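PDB 2QF9: putative secreted protein from Streptomyces coelicolor A3, which is of unknown function but is probably secreted and belongs to the DUF305 family of the ferritin clan, with a mainly helical fold. Local coordinates for residues S27-D32 with A99-L104; E37-L42 with A166-K171. One frame throughout, in Å; residues are numbered along the deposited sequence.

How the interactions relate
Interactions 1 and 2 lie about 15 Å apart, centre to centre, toward one end of a bundle of four long helices, 8-31, 37-63, 109-137 and 141-167. Interaction 1 sets the short helix 98-106 against the end of helix 8-31; interaction 2 joins the start of helix 37-63 to the end of helix 141-167. Their segments alternate along the chain: 27-32, 37-42, 99-104, 166-171. The two contacts touch near the turn between helices 8-31 and 37-63, with R31 O probably hydrogen-bonded to R40 NH1 and V30 packed on V39. The same region faces the second subunit: D32 forms a salt bridge with R40 of the second subunit, and R40 one with D32 of the second subunit.

Interaction 1 of 2, residues S27-D32 with A99-L104; sequences SYIVRD and AEMKKL. With EDO (1,2-ethanediol), chain C.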
loop_
_atom_site.group_PDB
_atom_site.type_symbol
_atom_site.label_atom_id
_atom_site.label_comp_id
_atom_site.label_asym_id
_atom_site.label_seq_id
_atom_site.Cartn_x
_atom_site.Cartn_y
_atom_site.Cartn_z
ATOM N N SER A 27 -8.788 6.074 4.592
ATOM C CA SER A 27 -8.541 5.042 5.609
ATOM C C SER A 27 -7.543 5.480 6.675
ATOM O O SER A 27 -7.769 5.247 7.874
ATOM C CB SER A 27 -8.134 3.716 4.939
ATOM O OG SER A 27 -9.218 3.286 4.103
ATOM N N TYR A 28 -6.460 6.142 6.251
ATOM C CA TYR A 28 -5.509 6.724 7.193
ATOM C C TYR A 28 -6.184 7.763 8.087
ATOM O O TYR A 28 -5.939 7.795 9.289
ATOM C CB TYR A 28 -4.321 7.371 6.464
ATOM C CG TYR A 28 -3.194 6.387 6.278
ATOM C CD1 TYR A 28 -3.068 5.645 5.089
ATOM C CD2 TYR A 28 -2.288 6.141 7.320
ATOM C CE1 TYR A 28 -2.030 4.709 4.935
ATOM C CE2 TYR A 28 -1.231 5.196 7.163
ATOM C CZ TYR A 28 -1.132 4.484 5.984
ATOM O OH TYR A 28 -0.114 3.565 5.827
ATOM N N ILE A 29 -7.037 8.596 7.492
ATOM C CA ILE A 29 -7.687 9.669 8.238
ATOM C C ILE A 29 -8.649 9.100 9.294
ATOM O O ILE A 29 -8.552 9.454 10.485
ATOM C CB ILE A 29 -8.423 10.679 7.305
ATOM C CG1 ILE A 29 -7.425 11.419 6.388
ATOM C CG2 ILE A 29 -9.208 11.695 8.147
ATOM C CD1 ILE A 29 -8.132 12.141 5.225
ATOM N N VAL A 30 -9.546 8.206 8.875
ATOM C CA VAL A 30 -10.532 7.673 9.824
ATOM C C VAL A 30 -9.866 6.924 10.995
ATOM O O VAL A 30 -10.341 6.989 12.120
ATOM C CB VAL A 30 -11.645 6.828 9.154
ATOM C CG1 VAL A 30 -11.167 5.417 8.829
ATOM C CG2 VAL A 30 -12.895 6.781 10.074
ATOM N N ARG A 31 -8.757 6.235 10.729
ATOM C CA ARG A 31 -8.122 5.449 11.776
ATOM C C ARG A 31 -7.558 6.344 12.879
ATOM O O ARG A 31 -7.441 5.917 14.036
ATOM C CB ARG A 31 -7.079 4.483 11.207
ATOM C CG ARG A 31 -7.719 3.264 10.523
ATOM C CD ARG A 31 -6.653 2.404 9.815
ATOM N NE ARG A 31 -5.504 2.104 10.677
ATOM C CZ ARG A 31 -5.442 1.095 11.543
ATOM N NH1 ARG A 31 -6.476 0.278 11.702
ATOM N NH2 ARG A 31 -4.348 0.912 12.270
ATOM N N ASP A 32 -7.280 7.600 12.536
ATOM C CA ASP A 32 -6.777 8.564 13.505
ATOM C C ASP A 32 -7.898 9.320 14.248
ATOM O O ASP A 32 -7.626 10.064 15.199
ATOM C CB ASP A 32 -5.808 9.553 12.841
ATOM C CG ASP A 32 -4.379 9.011 12.740
ATOM O OD1 ASP A 32 -4.113 7.851 13.114
ATOM O OD2 ASP A 32 -3.517 9.767 12.275
ATOM N N ALA A 99 -13.411 19.221 0.129
ATOM C CA ALA A 99 -14.165 19.673 1.316
ATOM C C ALA A 99 -14.625 18.477 2.166
ATOM O O ALA A 99 -14.658 18.545 3.396
ATOM C CB ALA A 99 -15.378 20.534 0.901
ATOM N N GLU A 100 -15.005 17.400 1.484
ATOM C CA GLU A 100 -15.409 16.154 2.168
ATOM C C GLU A 100 -14.221 15.540 2.916
ATOM O O GLU A 100 -14.345 15.074 4.059
ATOM C CB GLU A 100 -15.974 15.161 1.140
ATOM C CG GLU A 100 -17.413 15.529 0.732
ATOM C CD GLU A 100 -17.966 14.683 -0.406
ATOM O OE1 GLU A 100 -17.191 14.120 -1.206
ATOM O OE2 GLU A 100 -19.208 14.613 -0.507
HETATM N N MSE A 101 -13.059 15.528 2.267
HETATM C CA MSE A 101 -11.838 15.004 2.910
HETATM C C MSE A 101 -11.456 15.841 4.134
HETATM O O MSE A 101 -11.080 15.297 5.169
HETATM C CB MSE A 101 -10.675 14.939 1.917
HETATM C CG MSE A 101 -10.922 14.027 0.731
HETATM SE SE MSE A 101 -11.070 12.128 1.252
HETATM C CE MSE A 101 -9.150 11.781 1.549
ATOM N N LYS A 102 -11.563 17.159 4.015
ATOM C CA LYS A 102 -11.317 18.052 5.139
ATOM C C LYS A 102 -12.299 17.777 6.286
ATOM O O LYS A 102 -11.883 17.671 7.448
ATOM C CB LYS A 102 -11.415 19.510 4.697
ATOM C CG LYS A 102 -11.237 20.507 5.851
ATOM C CD LYS A 102 -11.458 21.945 5.393
ATOM C CE LYS A 102 -11.021 22.907 6.484
ATOM N NZ LYS A 102 -11.994 22.878 7.602
ATOM N N LYS A 103 -13.588 17.653 5.954
ATOM C CA LYS A 103 -14.623 17.446 6.958
ATOM C C LYS A 103 -14.327 16.173 7.734
ATOM O O LYS A 103 -14.378 16.170 8.964
ATOM C CB LYS A 103 -16.022 17.387 6.332
ATOM C CG LYS A 103 -17.122 17.213 7.348
ATOM C CD LYS A 103 -18.483 17.247 6.677
ATOM C CE LYS A 103 -19.505 16.422 7.457
ATOM N NZ LYS A 103 -19.868 17.024 8.761
ATOM N N LEU A 104 -13.981 15.102 7.015
ATOM C CA LEU A 104 -13.682 13.815 7.654
ATOM C C LEU A 104 -12.633 13.967 8.757
ATOM O O LEU A 104 -12.784 13.415 9.859
ATOM C CB LEU A 104 -13.200 12.778 6.613
ATOM C CG LEU A 104 -12.855 11.387 7.162
ATOM C CD1 LEU A 104 -14.067 10.719 7.806
ATOM C CD2 LEU A 104 -12.303 10.526 6.043
HETATM C C1 EDO C . 0.150 1.090 3.222
HETATM O O1 EDO C . -0.115 2.458 3.498
HETATM C C2 EDO C . -1.150 0.444 2.764
HETATM O O2 EDO C . -1.834 -0.067 3.896
#
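The short helix 98-106 packs beside the last turns of helix 8-31 through I29, whose two branches meet selenomethionine M101 and L104. The ethyl branch of I29 ends at CD1, 3.8 Å from CE of M101, and the two side chains cross at about a right angle. The chain of M101 folds back at both chi2 (-66°) and chi3 (-76°), which carries the methyl beyond the selenium over to I29, although its CB does not point there. The other branch of I29, the methyl CG2, lies anti to the backbone N and comes within 3.8 Å of L104 CG. From the same leucine, CD2 lies 3.9 Å from I29 CG2. Helix 8-31 is one of the four long helices of the bundle, and helix 98-106 lies against it and against helix 109-137, where E100 touches Y115 and L119, in the connection from helix 37-63 to helix 109-137. M101 and L104 also rest on M26 of helix 8-31, extending the apolar contact one turn back from I29. On another side of helix 8-31, Y28 OH hydrogen-bonds O1 of a 1,2-ethanediol at 2.6 Å, the diol oxygen lying in the ring plane at its edge. That diol, probably from the crystallisation liquor, is also hydrogen-bonded to Q48 of both subunits and to Y28 of the second subunit, while the Y28 ring packs edge-to-face with Y44 of the second subunit.

Interaction 2 of 2, residues E37-L42 with A166-K171; sequences EEVRRL and AERGAK. With EDO (1,2-ethanediol), chain D.
R168 reaches from just beyond the end of helix 141-167 to E38 and V39 in the first turn of helix 37-63. The charged link is a salt bridge: R168 NH2 donates to E38 OE1 at 2.9 Å, nearly straight at 170°. The oxygen lies in the guanidinium plane, but NH2 meets the anti side of the carboxylate and stands 34° out of its plane. The arginine chain is extended from CG to NE, which carries the guanidinium across to the start of helix 37-63. A water reinforces the bridge, donating to E38 OE1 at 2.7 Å and to E167 OE1 while accepting from R168 NH1 at 2.9 Å. A leucine in place of R168 would probably leave the E38 carboxylate without its cation and the water without a donor. The van der Waals part is smaller: methyl CG2 of V39 lies 3.8 Å from R168 NE, set obliquely to the guanidinium. At the helix start, E38 N donates to O2 of a 1,2-ethanediol at 2.8 Å, probably from the crystallisation liquor, whose O1 accepts from E37 N and donates to E37 OE2. G169, with positive phi, is the C-prime residue of the Schellman motif that ends helix 141-167. R168 joins three bundle helices: besides E38 of helix 37-63 it salt-bridges D36, just before that helix, and E113 of helix 109-137, and NH1 hydrogen-bonds L164 O of its own helix.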
loop_
_atom_site.group_PDB
_atom_site.type_symbol
_atom_site.label_atom_id
_atom_site.label_comp_id
_atom_site.label_asym_id
_atom_site.label_seq_id
_atom_site.Cartn_x
_atom_site.Cartn_y
_atom_site.Cartn_z
ATOM N N GLU A 37 -13.069 -0.473 16.783
ATOM C CA GLU A 37 -12.315 -1.605 16.211
ATOM C C GLU A 37 -12.819 -2.072 14.830
ATOM O O GLU A 37 -12.016 -2.345 13.933
ATOM C CB GLU A 37 -12.237 -2.772 17.210
ATOM C CG GLU A 37 -11.343 -2.483 18.419
ATOM C CD GLU A 37 -11.633 -3.376 19.627
ATOM O OE1 GLU A 37 -10.766 -4.207 19.949
ATOM O OE2 GLU A 37 -12.703 -3.238 20.270
ATOM N N GLU A 38 -14.138 -2.153 14.664
ATOM C CA GLU A 38 -14.742 -2.616 13.398
ATOM C C GLU A 38 -14.405 -1.698 12.245
ATOM O O GLU A 38 -13.946 -2.153 11.182
ATOM C CB GLU A 38 -16.256 -2.669 13.520
ATOM C CG GLU A 38 -16.788 -3.912 14.152
ATOM C CD GLU A 38 -18.285 -3.882 14.153
ATOM O OE1 GLU A 38 -18.852 -2.871 14.619
ATOM O OE2 GLU A 38 -18.885 -4.854 13.656
ATOM N N VAL A 39 -14.600 -0.402 12.461
ATOM C CA VAL A 39 -14.289 0.586 11.409
ATOM C C VAL A 39 -12.779 0.695 11.192
ATOM O O VAL A 39 -12.323 0.741 10.044
ATOM C CB VAL A 39 -14.953 1.959 11.705
ATOM C CG1 VAL A 39 -14.446 3.046 10.750
ATOM C CG2 VAL A 39 -16.472 1.811 11.604
ATOM N N ARG A 40 -11.995 0.686 12.271
ATOM C CA ARG A 40 -10.532 0.683 12.099
ATOM C C ARG A 40 -10.037 -0.530 11.317
ATOM O O ARG A 40 -9.129 -0.383 10.474
ATOM C CB ARG A 40 -9.802 0.800 13.446
ATOM C CG ARG A 40 -9.820 2.230 14.005
ATOM C CD ARG A 40 -9.230 2.324 15.401
ATOM N NE ARG A 40 -8.009 1.526 15.595
ATOM C CZ ARG A 40 -6.779 1.946 15.301
ATOM N NH1 ARG A 40 -6.571 3.157 14.795
ATOM N NH2 ARG A 40 -5.754 1.161 15.526
ATOM N N ARG A 41 -10.643 -1.700 11.566
ATOM C CA ARG A 41 -10.245 -2.934 10.862
ATOM C C ARG A 41 -10.633 -2.841 9.390
ATOM O O ARG A 41 -9.841 -3.201 8.515
ATOM C CB ARG A 41 -10.837 -4.203 11.493
ATOM C CG ARG A 41 -10.508 -5.473 10.715
ATOM C CD ARG A 41 -9.017 -5.794 10.749
ATOM N NE ARG A 41 -8.592 -6.655 9.638
ATOM C CZ ARG A 41 -7.439 -7.328 9.577
ATOM N NH1 ARG A 41 -6.559 -7.289 10.581
ATOM N NH2 ARG A 41 -7.163 -8.057 8.501
ATOM N N LEU A 42 -11.852 -2.364 9.118
ATOM C CA LEU A 42 -12.291 -2.206 7.739
ATOM C C LEU A 42 -11.348 -1.256 6.997
ATOM O O LEU A 42 -10.893 -1.566 5.870
ATOM C CB LEU A 42 -13.727 -1.676 7.692
ATOM C CG LEU A 42 -14.261 -1.273 6.309
ATOM C CD1 LEU A 42 -14.260 -2.467 5.306
ATOM C CD2 LEU A 42 -15.636 -0.606 6.454
ATOM N N ALA A 166 -26.184 1.313 9.698
ATOM C CA ALA A 166 -27.426 1.101 10.473
ATOM C C ALA A 166 -27.127 0.904 11.973
ATOM O O ALA A 166 -27.784 1.497 12.852
ATOM C CB ALA A 166 -28.193 -0.059 9.925
ATOM N N GLU A 167 -26.113 0.101 12.264
ATOM C CA GLU A 167 -25.732 -0.168 13.656
ATOM C C GLU A 167 -25.255 1.088 14.389
ATOM O O GLU A 167 -25.326 1.162 15.626
ATOM C CB GLU A 167 -24.707 -1.311 13.717
ATOM C CG GLU A 167 -25.401 -2.664 13.499
ATOM C CD GLU A 167 -24.468 -3.849 13.276
ATOM O OE1 GLU A 167 -23.228 -3.696 13.209
ATOM O OE2 GLU A 167 -25.014 -4.970 13.173
ATOM N N ARG A 168 -24.806 2.084 13.617
ATOM C CA ARG A 168 -24.380 3.374 14.153
ATOM C C ARG A 168 -25.484 4.451 14.051
ATOM O O ARG A 168 -25.228 5.629 14.248
ATOM C CB ARG A 168 -23.060 3.824 13.500
ATOM C CG ARG A 168 -21.844 3.096 14.074
ATOM C CD ARG A 168 -20.660 2.976 13.085
ATOM N NE ARG A 168 -19.652 2.067 13.630
ATOM C CZ ARG A 168 -19.745 0.735 13.663
ATOM N NH1 ARG A 168 -20.807 0.098 13.186
ATOM N NH2 ARG A 168 -18.773 0.021 14.225
ATOM N N GLY A 169 -26.716 4.025 13.755
ATOM C CA GLY A 169 -27.862 4.928 13.741
ATOM C C GLY A 169 -27.887 5.856 12.538
ATOM O O GLY A 169 -28.429 6.962 12.601
ATOM N N ALA A 170 -27.296 5.404 11.438
ATOM C CA ALA A 170 -27.196 6.211 10.228
ATOM C C ALA A 170 -27.466 5.375 8.973
ATOM O O ALA A 170 -27.771 4.169 9.055
ATOM C CB ALA A 170 -25.803 6.900 10.168
ATOM N N LYS A 171 -27.350 6.017 7.809
ATOM C CA LYS A 171 -27.518 5.361 6.516
ATOM C C LYS A 171 -26.599 6.008 5.474
ATOM O O LYS A 171 -25.851 6.952 5.786
ATOM C CB LYS A 171 -28.982 5.440 6.060
ATOM C CG LYS A 171 -29.473 6.869 5.873
ATOM C CD LYS A 171 -30.964 6.944 5.556
ATOM C CE LYS A 171 -31.291 6.325 4.191
ATOM N NZ LYS A 171 -32.778 6.408 3.913
HETATM C C1 EDO D . -15.857 -1.717 19.250
HETATM O O1 EDO D . -14.492 -1.228 19.230
HETATM C C2 EDO D . -16.199 -2.601 18.046
HETATM O O2 EDO D . -15.929 -1.894 16.822
HETATM O O HOH W 1 -21.511 -2.402 14.453
#